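Side-chain contacts in halocarboxylic acid dehalogenase DehI (Pseudomonas putida, PDB 3BJX), which probably hydrolyses the carbon-halogen bond of 2-halocarboxylic acids, releasing the halide: residues D194-H199 and E221-V226; G200-F205 and A285-S290; S140-M143 and P147-G150. All coordinates share one frame; numbering follows the deposited sequence.

Contact 1: D194-H199 and E221-V226; sequences DLHYHH and EVLAPV. With SO4 (sulfate ion), chain K.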
ATOM      1  N   ASP A 194      -9.534  -8.127  -8.120  1.00 17.40           N
ATOM      2  CA  ASP A 194     -10.458  -7.861  -7.017  1.00 18.35           C
ATOM      3  C   ASP A 194     -10.381  -8.921  -5.907  1.00 18.84           C
ATOM      4  O   ASP A 194     -10.401  -8.577  -4.728  1.00 21.07           O
ATOM      5  CB  ASP A 194     -11.899  -7.679  -7.511  1.00 16.42           C
ATOM      6  CG  ASP A 194     -12.109  -6.369  -8.272  1.00 17.07           C
ATOM      7  OD1 ASP A 194     -11.262  -5.441  -8.176  1.00 16.01           O
ATOM      8  OD2 ASP A 194     -13.141  -6.266  -8.979  1.00 17.38           O
ATOM      9  N   LEU A 195     -10.263 -10.195  -6.273  1.00 18.88           N
ATOM     10  CA  LEU A 195     -10.097 -11.270  -5.275  1.00 19.39           C
ATOM     11  C   LEU A 195      -8.990 -10.997  -4.233  1.00 18.37           C
ATOM     12  O   LEU A 195      -9.144 -11.316  -3.064  1.00 16.68           O
ATOM     13  CB  LEU A 195      -9.841 -12.614  -5.954  1.00 20.15           C
ATOM     14  CG  LEU A 195     -10.149 -13.874  -5.121  1.00 21.91           C
ATOM     15  CD1 LEU A 195     -11.599 -14.296  -5.299  1.00 21.14           C
ATOM     16  CD2 LEU A 195      -9.218 -15.012  -5.509  1.00 22.19           C
ATOM     17  N   HIS A 196      -7.887 -10.406  -4.682  1.00 18.41           N
ATOM     18  CA  HIS A 196      -6.732 -10.119  -3.841  1.00 18.36           C
ATOM     19  C   HIS A 196      -6.813  -8.699  -3.266  1.00 19.47           C
ATOM     20  O   HIS A 196      -5.909  -8.249  -2.556  1.00 18.44           O
ATOM     21  CB  HIS A 196      -5.467 -10.235  -4.691  1.00 17.20           C
ATOM     22  CG  HIS A 196      -5.134 -11.636  -5.107  1.00 17.32           C
ATOM     23  ND1 HIS A 196      -5.778 -12.282  -6.140  1.00 15.44           N
ATOM     24  CD2 HIS A 196      -4.187 -12.495  -4.659  1.00 16.26           C
ATOM     25  CE1 HIS A 196      -5.268 -13.492  -6.287  1.00 14.48           C
ATOM     26  NE2 HIS A 196      -4.295 -13.644  -5.406  1.00 14.38           N
ATOM     27  N   TYR A 197      -7.911  -8.007  -3.588  1.00 21.40           N
ATOM     28  CA  TYR A 197      -8.062  -6.561  -3.379  1.00 21.36           C
ATOM     29  C   TYR A 197      -6.875  -5.793  -3.924  1.00 20.28           C
ATOM     30  O   TYR A 197      -6.237  -4.999  -3.209  1.00 23.24           O
ATOM     31  CB  TYR A 197      -8.399  -6.225  -1.909  1.00 23.07           C
ATOM     32  CG  TYR A 197      -9.746  -6.788  -1.526  1.00 23.48           C
ATOM     33  CD1 TYR A 197     -10.918  -6.142  -1.903  1.00 22.52           C
ATOM     34  CD2 TYR A 197      -9.847  -7.995  -0.834  1.00 24.15           C
ATOM     35  CE1 TYR A 197     -12.159  -6.664  -1.596  1.00 22.76           C
ATOM     36  CE2 TYR A 197     -11.094  -8.528  -0.505  1.00 24.24           C
ATOM     37  CZ  TYR A 197     -12.248  -7.855  -0.895  1.00 23.94           C
ATOM     38  OH  TYR A 197     -13.489  -8.377  -0.573  1.00 23.52           O
ATOM     39  N   HIS A 198      -6.590  -6.047  -5.197  1.00 17.30           N
ATOM     40  CA  HIS A 198      -5.479  -5.431  -5.925  1.00 15.63           C
ATOM     41  C   HIS A 198      -5.993  -4.359  -6.898  1.00 15.54           C
ATOM     42  O   HIS A 198      -7.158  -4.366  -7.275  1.00 16.71           O
ATOM     43  CB  HIS A 198      -4.753  -6.501  -6.741  1.00 13.55           C
ATOM     44  CG  HIS A 198      -3.793  -7.345  -5.950  1.00 12.68           C
ATOM     45  ND1 HIS A 198      -3.274  -8.528  -6.437  1.00 11.35           N
ATOM     46  CD2 HIS A 198      -3.259  -7.182  -4.715  1.00 10.98           C
ATOM     47  CE1 HIS A 198      -2.444  -9.041  -5.541  1.00 11.01           C
ATOM     48  NE2 HIS A 198      -2.412  -8.239  -4.492  1.00  9.48           N
ATOM     49  N   HIS A 199      -5.116  -3.449  -7.309  1.00 15.50           N
ATOM     50  CA  HIS A 199      -5.461  -2.333  -8.210  1.00 15.09           C
ATOM     51  C   HIS A 199      -5.569  -2.814  -9.664  1.00 16.71           C
ATOM     52  O   HIS A 199      -6.156  -2.138 -10.517  1.00 16.73           O
ATOM     53  CB  HIS A 199      -4.392  -1.248  -8.120  1.00 13.20           C
ATOM     54  CG  HIS A 199      -3.013  -1.766  -8.393  1.00 13.78           C
ATOM     55  ND1 HIS A 199      -2.353  -2.607  -7.523  1.00 13.17           N
ATOM     56  CD2 HIS A 199      -2.185  -1.591  -9.450  1.00 13.16           C
ATOM     57  CE1 HIS A 199      -1.177  -2.923  -8.030  1.00 13.81           C
ATOM     58  NE2 HIS A 199      -1.048  -2.317  -9.196  1.00 12.73           N
ATOM     59  N   GLU A 221     -11.267 -21.739  -7.975  1.00 20.71           N
ATOM     60  CA  GLU A 221     -11.206 -23.031  -7.321  1.00 20.65           C
ATOM     61  C   GLU A 221      -9.942 -23.214  -6.491  1.00 21.04           C
ATOM     62  O   GLU A 221      -9.947 -23.963  -5.488  1.00 23.35           O
ATOM     63  CB  GLU A 221     -11.319 -24.164  -8.355  1.00 19.35           C
ATOM     64  CG  GLU A 221     -12.382 -23.947  -9.435  1.00 18.98           C
ATOM     65  CD  GLU A 221     -12.479 -25.126 -10.397  1.00 20.97           C
ATOM     66  OE1 GLU A 221     -12.020 -26.232 -10.018  1.00 22.72           O
ATOM     67  OE2 GLU A 221     -13.005 -24.961 -11.527  1.00 20.59           O
ATOM     68  N   VAL A 222      -8.859 -22.565  -6.914  1.00 18.83           N
ATOM     69  CA  VAL A 222      -7.588 -22.661  -6.196  1.00 18.65           C
ATOM     70  C   VAL A 222      -7.376 -21.434  -5.292  1.00 18.45           C
ATOM     71  O   VAL A 222      -7.131 -21.581  -4.109  1.00 21.12           O
ATOM     72  CB  VAL A 222      -6.342 -22.927  -7.154  1.00 18.42           C
ATOM     73  CG1 VAL A 222      -5.040 -23.120  -6.354  1.00 17.52           C
ATOM     74  CG2 VAL A 222      -6.574 -24.140  -8.060  1.00 18.89           C
ATOM     75  N   LEU A 223      -7.484 -20.232  -5.836  1.00 18.13           N
ATOM     76  CA  LEU A 223      -7.138 -19.040  -5.062  1.00 17.79           C
ATOM     77  C   LEU A 223      -8.274 -18.487  -4.208  1.00 19.66           C
ATOM     78  O   LEU A 223      -8.018 -17.861  -3.167  1.00 17.01           O
ATOM     79  CB  LEU A 223      -6.579 -17.944  -5.966  1.00 16.31           C
ATOM     80  CG  LEU A 223      -5.234 -18.182  -6.671  1.00 15.21           C
ATOM     81  CD1 LEU A 223      -4.803 -16.918  -7.422  1.00 14.03           C
ATOM     82  CD2 LEU A 223      -4.147 -18.620  -5.680  1.00 14.69           C
ATOM     83  N   ALA A 224      -9.526 -18.716  -4.628  1.00 20.85           N
ATOM     84  CA  ALA A 224     -10.665 -18.141  -3.885  1.00 20.78           C
ATOM     85  C   ALA A 224     -10.727 -18.544  -2.395  1.00 20.51           C
ATOM     86  O   ALA A 224     -10.982 -17.691  -1.547  1.00 18.90           O
ATOM     87  CB  ALA A 224     -12.005 -18.390  -4.606  1.00 21.22           C
ATOM     88  N   PRO A 225     -10.487 -19.835  -2.070  1.00 21.09           N
ATOM     89  CA  PRO A 225     -10.525 -20.164  -0.648  1.00 20.61           C
ATOM     90  C   PRO A 225      -9.310 -19.735   0.166  1.00 21.19           C
ATOM     91  O   PRO A 225      -9.345 -19.849   1.394  1.00 19.45           O
ATOM     92  CB  PRO A 225     -10.639 -21.701  -0.652  1.00 20.71           C
ATOM     93  CG  PRO A 225      -9.970 -22.121  -1.889  1.00 20.49           C
ATOM     94  CD  PRO A 225     -10.256 -21.041  -2.900  1.00 20.90           C
ATOM     95  N   VAL A 226      -8.239 -19.279  -0.494  1.00 21.68           N
ATOM     96  CA  VAL A 226      -7.003 -18.955   0.226  1.00 22.03           C
ATOM     97  C   VAL A 226      -6.640 -17.482   0.266  1.00 22.36           C
ATOM     98  O   VAL A 226      -6.179 -16.997   1.304  1.00 23.95           O
ATOM     99  CB  VAL A 226      -5.771 -19.771  -0.257  1.00 22.79           C
ATOM    100  CG1 VAL A 226      -5.953 -21.218   0.065  1.00 22.75           C
ATOM    101  CG2 VAL A 226      -5.523 -19.579  -1.749  1.00 23.32           C
TER
HETATM  102  S   SO4 K 299     -15.922  -6.820   0.627  1.00 83.71           S
HETATM  103  O1  SO4 K 299     -16.207  -7.879  -0.346  1.00 83.43           O
HETATM  104  O2  SO4 K 299     -15.397  -7.391   1.868  1.00 83.62           O
HETATM  105  O3  SO4 K 299     -14.924  -5.919   0.061  1.00 83.76           O
HETATM  106  O4  SO4 K 299     -17.140  -6.072   0.923  1.00 83.52           O
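The imidazole of His196 meets Leu223 at its edge: the methyl CD1 of Leu223 lies near the ring plane, 3.6 Å from CE1 of His196. His198, two residues on, presents a face instead, and CB of His196 sits 3.2 Å above that ring, over its centre. The phenol ring of Tyr197 has the carbonyl O of Asp194 over one face, toward the rim, and a sulfate at its edge. There Tyr197 OH donates a hydrogen bond of 2.8 Å to sulfate O1, which lies in the ring plane; Arg244 of the second subunit makes a cation-pi contact with the same ring. The rotation of His196 is fixed from two sides, since ND1 is hydrogen-bonded to Val192 O in the last turn of the preceding helix 183-195 and NE2 to Ser290 OG.

The remaining touch is apolar. With CG of Leu195 anti to the backbone N (chi1 -159°), the side chain extends toward 221-226. Its CD2 rests on backbone at Ala224, 3.8 Å from CA, and also 4.0 Å from CB of Leu223. The other branch, CD1, stands 4.2 Å from CB of Ala224.

Two helix ends are joined here. Helix 183-195 stops in a Schellman motif, in which Tyr197 takes a positive phi of 50°, and packs against the last turn of helix 212-223 in this all-helical dehalogenase fold.

Contact 2: G200-F205 and A285-S290; sequences GPASDF and ADITIS. With SO4 (sulfate ion), chain E.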
ATOM      1  N   GLY A 200      -4.970  -3.968  -9.939  1.00 16.25           N
ATOM      2  CA  GLY A 200      -4.958  -4.541 -11.267  1.00 14.52           C
ATOM      3  C   GLY A 200      -4.433  -5.977 -11.259  1.00 15.50           C
ATOM      4  O   GLY A 200      -4.009  -6.509 -10.208  1.00 14.48           O
ATOM      5  N   PRO A 201      -4.500  -6.640 -12.428  1.00 13.01           N
ATOM      6  CA  PRO A 201      -3.999  -7.994 -12.567  1.00 13.36           C
ATOM      7  C   PRO A 201      -2.456  -8.071 -12.728  1.00 13.58           C
ATOM      8  O   PRO A 201      -1.873  -7.309 -13.486  1.00 11.66           O
ATOM      9  CB  PRO A 201      -4.704  -8.479 -13.826  1.00 12.28           C
ATOM     10  CG  PRO A 201      -4.932  -7.266 -14.613  1.00 12.11           C
ATOM     11  CD  PRO A 201      -5.101  -6.135 -13.671  1.00 11.60           C
ATOM     12  N   ALA A 202      -1.820  -9.004 -12.021  1.00 14.82           N
ATOM     13  CA  ALA A 202      -0.363  -9.199 -12.099  1.00 13.84           C
ATOM     14  C   ALA A 202      -0.020  -9.782 -13.448  1.00 13.92           C
ATOM     15  O   ALA A 202      -0.874 -10.446 -14.059  1.00 13.30           O
ATOM     16  CB  ALA A 202       0.081 -10.152 -11.020  1.00 13.22           C
ATOM     17  N   SER A 203       1.221  -9.565 -13.902  1.00 13.20           N
ATOM     18  CA  SER A 203       1.699 -10.161 -15.159  1.00 14.41           C
ATOM     19  C   SER A 203       1.420 -11.646 -15.167  1.00 15.14           C
ATOM     20  O   SER A 203       1.194 -12.238 -16.232  1.00 15.63           O
ATOM     21  CB  SER A 203       3.205  -9.959 -15.358  1.00 15.23           C
ATOM     22  OG  SER A 203       3.556  -8.594 -15.337  1.00 16.62           O
ATOM     23  N   ASP A 204       1.424 -12.231 -13.964  1.00 15.53           N
ATOM     24  CA  ASP A 204       1.212 -13.673 -13.760  1.00 15.79           C
ATOM     25  C   ASP A 204      -0.099 -14.109 -14.338  1.00 15.05           C
ATOM     26  O   ASP A 204      -0.183 -15.168 -14.968  1.00 15.32           O
ATOM     27  CB  ASP A 204       1.178 -14.010 -12.264  1.00 16.94           C
ATOM     28  CG  ASP A 204       2.452 -13.666 -11.560  1.00 17.24           C
ATOM     29  OD1 ASP A 204       2.826 -12.457 -11.521  1.00 19.37           O
ATOM     30  OD2 ASP A 204       3.066 -14.604 -11.026  1.00 16.54           O
ATOM     31  N   PHE A 205      -1.120 -13.294 -14.062  1.00 15.38           N
ATOM     32  CA  PHE A 205      -2.497 -13.515 -14.509  1.00 14.81           C
ATOM     33  C   PHE A 205      -2.687 -13.162 -15.986  1.00 14.62           C
ATOM     34  O   PHE A 205      -3.428 -13.837 -16.688  1.00 14.15           O
ATOM     35  CB  PHE A 205      -3.489 -12.792 -13.589  1.00 13.46           C
ATOM     36  CG  PHE A 205      -3.412 -13.250 -12.152  1.00 15.46           C
ATOM     37  CD1 PHE A 205      -3.315 -14.620 -11.838  1.00 13.66           C
ATOM     38  CD2 PHE A 205      -3.428 -12.330 -11.105  1.00 15.61           C
ATOM     39  CE1 PHE A 205      -3.222 -15.046 -10.520  1.00 13.21           C
ATOM     40  CE2 PHE A 205      -3.330 -12.753  -9.784  1.00 14.08           C
ATOM     41  CZ  PHE A 205      -3.237 -14.109  -9.486  1.00 13.76           C
ATOM     42  N   ALA A 285       4.545  -9.479  -2.890  1.00 13.31           N
ATOM     43  CA  ALA A 285       4.377 -10.477  -1.808  1.00 13.24           C
ATOM     44  C   ALA A 285       3.118 -11.324  -2.040  1.00 14.60           C
ATOM     45  O   ALA A 285       3.205 -12.556  -2.062  1.00 18.35           O
ATOM     46  CB  ALA A 285       4.360  -9.841  -0.427  1.00  8.98           C
ATOM     47  N   ASP A 286       1.962 -10.684  -2.241  1.00 14.23           N
ATOM     48  CA  ASP A 286       0.702 -11.425  -2.421  1.00 14.54           C
ATOM     49  C   ASP A 286       0.807 -12.364  -3.604  1.00 15.78           C
ATOM     50  O   ASP A 286       0.385 -13.529  -3.509  1.00 16.64           O
ATOM     51  CB  ASP A 286      -0.486 -10.495  -2.694  1.00 14.13           C
ATOM     52  CG  ASP A 286      -0.819  -9.579  -1.528  1.00 14.92           C
ATOM     53  OD1 ASP A 286      -0.390  -9.813  -0.384  1.00 13.76           O
ATOM     54  OD2 ASP A 286      -1.540  -8.602  -1.774  1.00 16.77           O
ATOM     55  N   ILE A 287       1.320 -11.838  -4.727  1.00 15.51           N
ATOM     56  CA  ILE A 287       1.402 -12.608  -5.962  1.00 15.47           C
ATOM     57  C   ILE A 287       2.427 -13.714  -5.827  1.00 15.48           C
ATOM     58  O   ILE A 287       2.182 -14.831  -6.293  1.00 17.13           O
ATOM     59  CB  ILE A 287       1.671 -11.743  -7.246  1.00 15.84           C
ATOM     60  CG1 ILE A 287       0.571 -10.688  -7.473  1.00 15.24           C
ATOM     61  CG2 ILE A 287       1.765 -12.633  -8.476  1.00 14.38           C
ATOM     62  CD1 ILE A 287      -0.843 -11.243  -7.681  1.00 13.99           C
ATOM     63  N   THR A 288       3.563 -13.419  -5.191  1.00 15.69           N
ATOM     64  CA  THR A 288       4.554 -14.446  -4.891  1.00 14.61           C
ATOM     65  C   THR A 288       3.883 -15.658  -4.208  1.00 16.09           C
ATOM     66  O   THR A 288       4.114 -16.815  -4.594  1.00 17.18           O
ATOM     67  CB  THR A 288       5.779 -13.924  -4.037  1.00 13.99           C
ATOM     68  OG1 THR A 288       6.556 -12.980  -4.789  1.00 12.48           O
ATOM     69  CG2 THR A 288       6.709 -15.091  -3.685  1.00 12.07           C
ATOM     70  N   ILE A 289       3.048 -15.394  -3.207  1.00 15.38           N
ATOM     71  CA  ILE A 289       2.319 -16.461  -2.511  1.00 14.33           C
ATOM     72  C   ILE A 289       1.283 -17.193  -3.367  1.00 14.39           C
ATOM     73  O   ILE A 289       1.190 -18.420  -3.300  1.00 15.28           O
ATOM     74  CB  ILE A 289       1.614 -15.918  -1.220  1.00 12.50           C
ATOM     75  CG1 ILE A 289       2.647 -15.396  -0.218  1.00 13.03           C
ATOM     76  CG2 ILE A 289       0.751 -16.986  -0.574  1.00 12.52           C
ATOM     77  CD1 ILE A 289       2.042 -14.415   0.774  1.00  8.59           C
ATOM     78  N   SER A 290       0.466 -16.445  -4.121  1.00 13.45           N
ATOM     79  CA  SER A 290      -0.675 -17.021  -4.835  1.00 10.89           C
ATOM     80  C   SER A 290      -0.227 -18.045  -5.885  1.00 12.15           C
ATOM     81  O   SER A 290      -0.866 -19.103  -6.070  1.00 11.72           O
ATOM     82  CB  SER A 290      -1.481 -15.914  -5.534  1.00 10.28           C
ATOM     83  OG  SER A 290      -2.201 -15.099  -4.625  1.00  8.96           O
TER
HETATM   84  S   SO4 E 297       4.346  -8.852 -11.823  1.00 25.72           S
HETATM   85  O1  SO4 E 297       4.724 -10.278 -11.841  1.00 24.70           O
HETATM   86  O2  SO4 E 297       5.203  -8.124 -10.887  1.00 25.61           O
HETATM   87  O3  SO4 E 297       4.523  -8.307 -13.161  1.00 26.55           O
HETATM   88  O4  SO4 E 297       2.953  -8.659 -11.418  1.00 24.36           O
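Ile287 makes the apolar part of this contact from the long helix 267-299. CG1 and CD1 of Ile287 both lie 3.6 Å from CB of Ala202, and CD1 also touches CE2 of Phe205 at 3.6 Å; the ring and the isoleucine point at each other from their two segments, and the methyl approaches the ring obliquely. Phe205 also packs on Ile291, one turn further along the same helix.

A methyl against a carboxylate is the second kind of contact. CG2 of Ile287, anti to its backbone N while CG1 lies beside it (chi1 -59°), is 3.2 Å from OD1 of Asp204 and almost as near to the other two carboxylate atoms; the carboxylate and the isoleucine branch run alongside each other, pointing opposite ways. The other oxygen, OD2, is hydrogen-bonded to Asn129 ND2, which gives it a partner on helix 112-143.

Ala202 is the N-cap residue of helix 203-208, and a sulfate sits by this helix start, where N-H groups not used within the helix would probably help to hold an anion.

Polar contacts gather round that ion. Ser203 N donates to sulfate O4 over 3.2 Å with an N-H...O angle of 147°. Ser203 OG also points to the sulfate, but the modelled separation is too short to trust in detail. Phe52 N and Trp49 NE1 add further hydrogen bonds to the ion, while Arg55 NH1 bonds to Ser203 OG.

Contact 3: S140-M143 and P147-G150; sequences SESM and PVGG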
ATOM      1  N   SER A 140      11.688   0.987  -2.412  1.00 15.61           N
ATOM      2  CA  SER A 140      10.692   1.609  -1.560  1.00 16.16           C
ATOM      3  C   SER A 140      11.350   2.122  -0.299  1.00 18.21           C
ATOM      4  O   SER A 140      11.074   3.241   0.162  1.00 17.46           O
ATOM      5  CB  SER A 140       9.586   0.624  -1.200  1.00 17.17           C
ATOM      6  OG  SER A 140       8.663   1.216  -0.288  1.00 17.27           O
ATOM      7  N   GLU A 141      12.243   1.300   0.245  1.00 18.79           N
ATOM      8  CA  GLU A 141      12.927   1.621   1.486  1.00 18.91           C
ATOM      9  C   GLU A 141      13.794   2.889   1.389  1.00 17.58           C
ATOM     10  O   GLU A 141      13.762   3.752   2.282  1.00 15.22           O
ATOM     11  CB  GLU A 141      13.735   0.392   1.907  1.00 21.98           C
ATOM     12  CG  GLU A 141      13.804   0.102   3.391  1.00 24.02           C
ATOM     13  CD  GLU A 141      12.476   0.153   4.121  1.00 24.67           C
ATOM     14  OE1 GLU A 141      11.435  -0.253   3.574  1.00 25.63           O
ATOM     15  OE2 GLU A 141      12.492   0.589   5.282  1.00 24.66           O
ATOM     16  N   SER A 142      14.551   3.018   0.297  1.00 18.99           N
ATOM     17  CA  SER A 142      15.392   4.196   0.069  1.00 18.24           C
ATOM     18  C   SER A 142      14.562   5.438  -0.298  1.00 20.49           C
ATOM     19  O   SER A 142      14.856   6.564   0.148  1.00 17.87           O
ATOM     20  CB  SER A 142      16.479   3.915  -0.974  1.00 17.55           C
ATOM     21  OG  SER A 142      15.929   3.439  -2.192  1.00 18.81           O
HETATM   22  N   MSE A 143      13.523   5.226  -1.105  1.00 23.00           N
HETATM   23  CA  MSE A 143      12.509   6.246  -1.359  1.00 26.13           C
HETATM   24  C   MSE A 143      12.024   6.874  -0.061  1.00 24.93           C
HETATM   25  O   MSE A 143      11.805   8.076   0.010  1.00 25.63           O
HETATM   26  CB  MSE A 143      11.321   5.637  -2.101  1.00 31.40           C
HETATM   27  CG  MSE A 143      10.213   6.609  -2.443  1.00 37.43           C
HETATM   28 SE   MSE A 143      10.876   8.152  -3.465  1.00 46.37          SE
HETATM   29  CE  MSE A 143      11.852   7.189  -4.866  1.00 43.80           C
ATOM     30  N   PRO A 147      17.950   3.045   5.352  1.00 22.83           N
ATOM     31  CA  PRO A 147      19.160   2.516   4.709  1.00 22.46           C
ATOM     32  C   PRO A 147      18.969   1.216   3.905  1.00 22.65           C
ATOM     33  O   PRO A 147      18.201   0.313   4.274  1.00 22.21           O
ATOM     34  CB  PRO A 147      20.132   2.338   5.883  1.00 23.09           C
ATOM     35  CG  PRO A 147      19.271   2.168   7.076  1.00 23.30           C
ATOM     36  CD  PRO A 147      18.023   2.966   6.830  1.00 22.66           C
ATOM     37  N   VAL A 148      19.668   1.147   2.785  1.00 22.29           N
ATOM     38  CA  VAL A 148      19.585  -0.003   1.922  1.00 21.24           C
ATOM     39  C   VAL A 148      21.019  -0.442   1.634  1.00 22.03           C
ATOM     40  O   VAL A 148      21.781   0.297   1.025  1.00 21.56           O
ATOM     41  CB  VAL A 148      18.802   0.329   0.630  1.00 19.83           C
ATOM     42  CG1 VAL A 148      18.834  -0.826  -0.304  1.00 19.87           C
ATOM     43  CG2 VAL A 148      17.386   0.644   0.957  1.00 19.10           C
ATOM     44  N   GLY A 149      21.380  -1.634   2.109  1.00 22.66           N
ATOM     45  CA  GLY A 149      22.719  -2.172   1.915  1.00 24.01           C
ATOM     46  C   GLY A 149      23.817  -1.519   2.734  1.00 25.08           C
ATOM     47  O   GLY A 149      23.549  -0.868   3.755  1.00 25.89           O
ATOM     48  N   GLY A 150      25.056  -1.675   2.263  1.00 25.96           N
ATOM     49  CA  GLY A 150      26.245  -1.179   2.954  1.00 27.84           C
ATOM     50  C   GLY A 150      26.702  -2.196   3.977  1.00 30.45           C
ATOM     51  O   GLY A 150      27.549  -1.919   4.832  1.00 30.94           O
TER
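Ser142, in the last turn of the long helix 112-143, lies beside an irregular loop in which Val148 is extended. CA of Ser142 is 6.2 Å from CA of Pro147 and as near to that of Val148. Past Val148 the backbone takes positive phi, 73° at Gly149 and positive again at Gly150, and the chain moves off from the helix.

One methyl carries most of the side-chain contact. CG2 of Val148 comes in between two successive helical residues, 3.8 Å from CB of Glu141 and 3.9 Å from CB of Ser142; it is also 3.8 Å from Ser142 N. The arrangement is a loop folded back on the C-terminal end of the helix that precedes it, held between the two segments by packing without a hydrogen bond.

The polar ends turn to other partners. Ser142 OG, placed between the backbone N and the carbonyl carbon by a chi1 of 55°, hydrogen-bonds to Ala138 O one turn back. Glu141 bends at chi2 and carries its carboxylate to three arginines, OE2 pairing with Arg146 and Arg248 and OE1 with Arg244. Arg248 also donates to Pro147 O, so one guanidinium bridges helix and loop.

How the contacts relate
Followed from the N terminus, contact 3 comes first and closes a short loop, with three residues between its segments, at the end of helix 112-143. Contact 1 then opens at 194-199, and contact 2 follows at once at 200-205; 221-226 closes the first before 285-290 closes the second, so these two cross. Their centres are 10 Å apart, and they touch directly, for instance through His198 NE2 and Asp286 OD2, probably hydrogen-bonded. Together they tie helices 183-195, 203-208 and 212-223 to helix 267-299. Contact 3 lies apart, its centre about 24 Å from that of contact 2, yet Glu141 packs on Tyr197 of the second subunit.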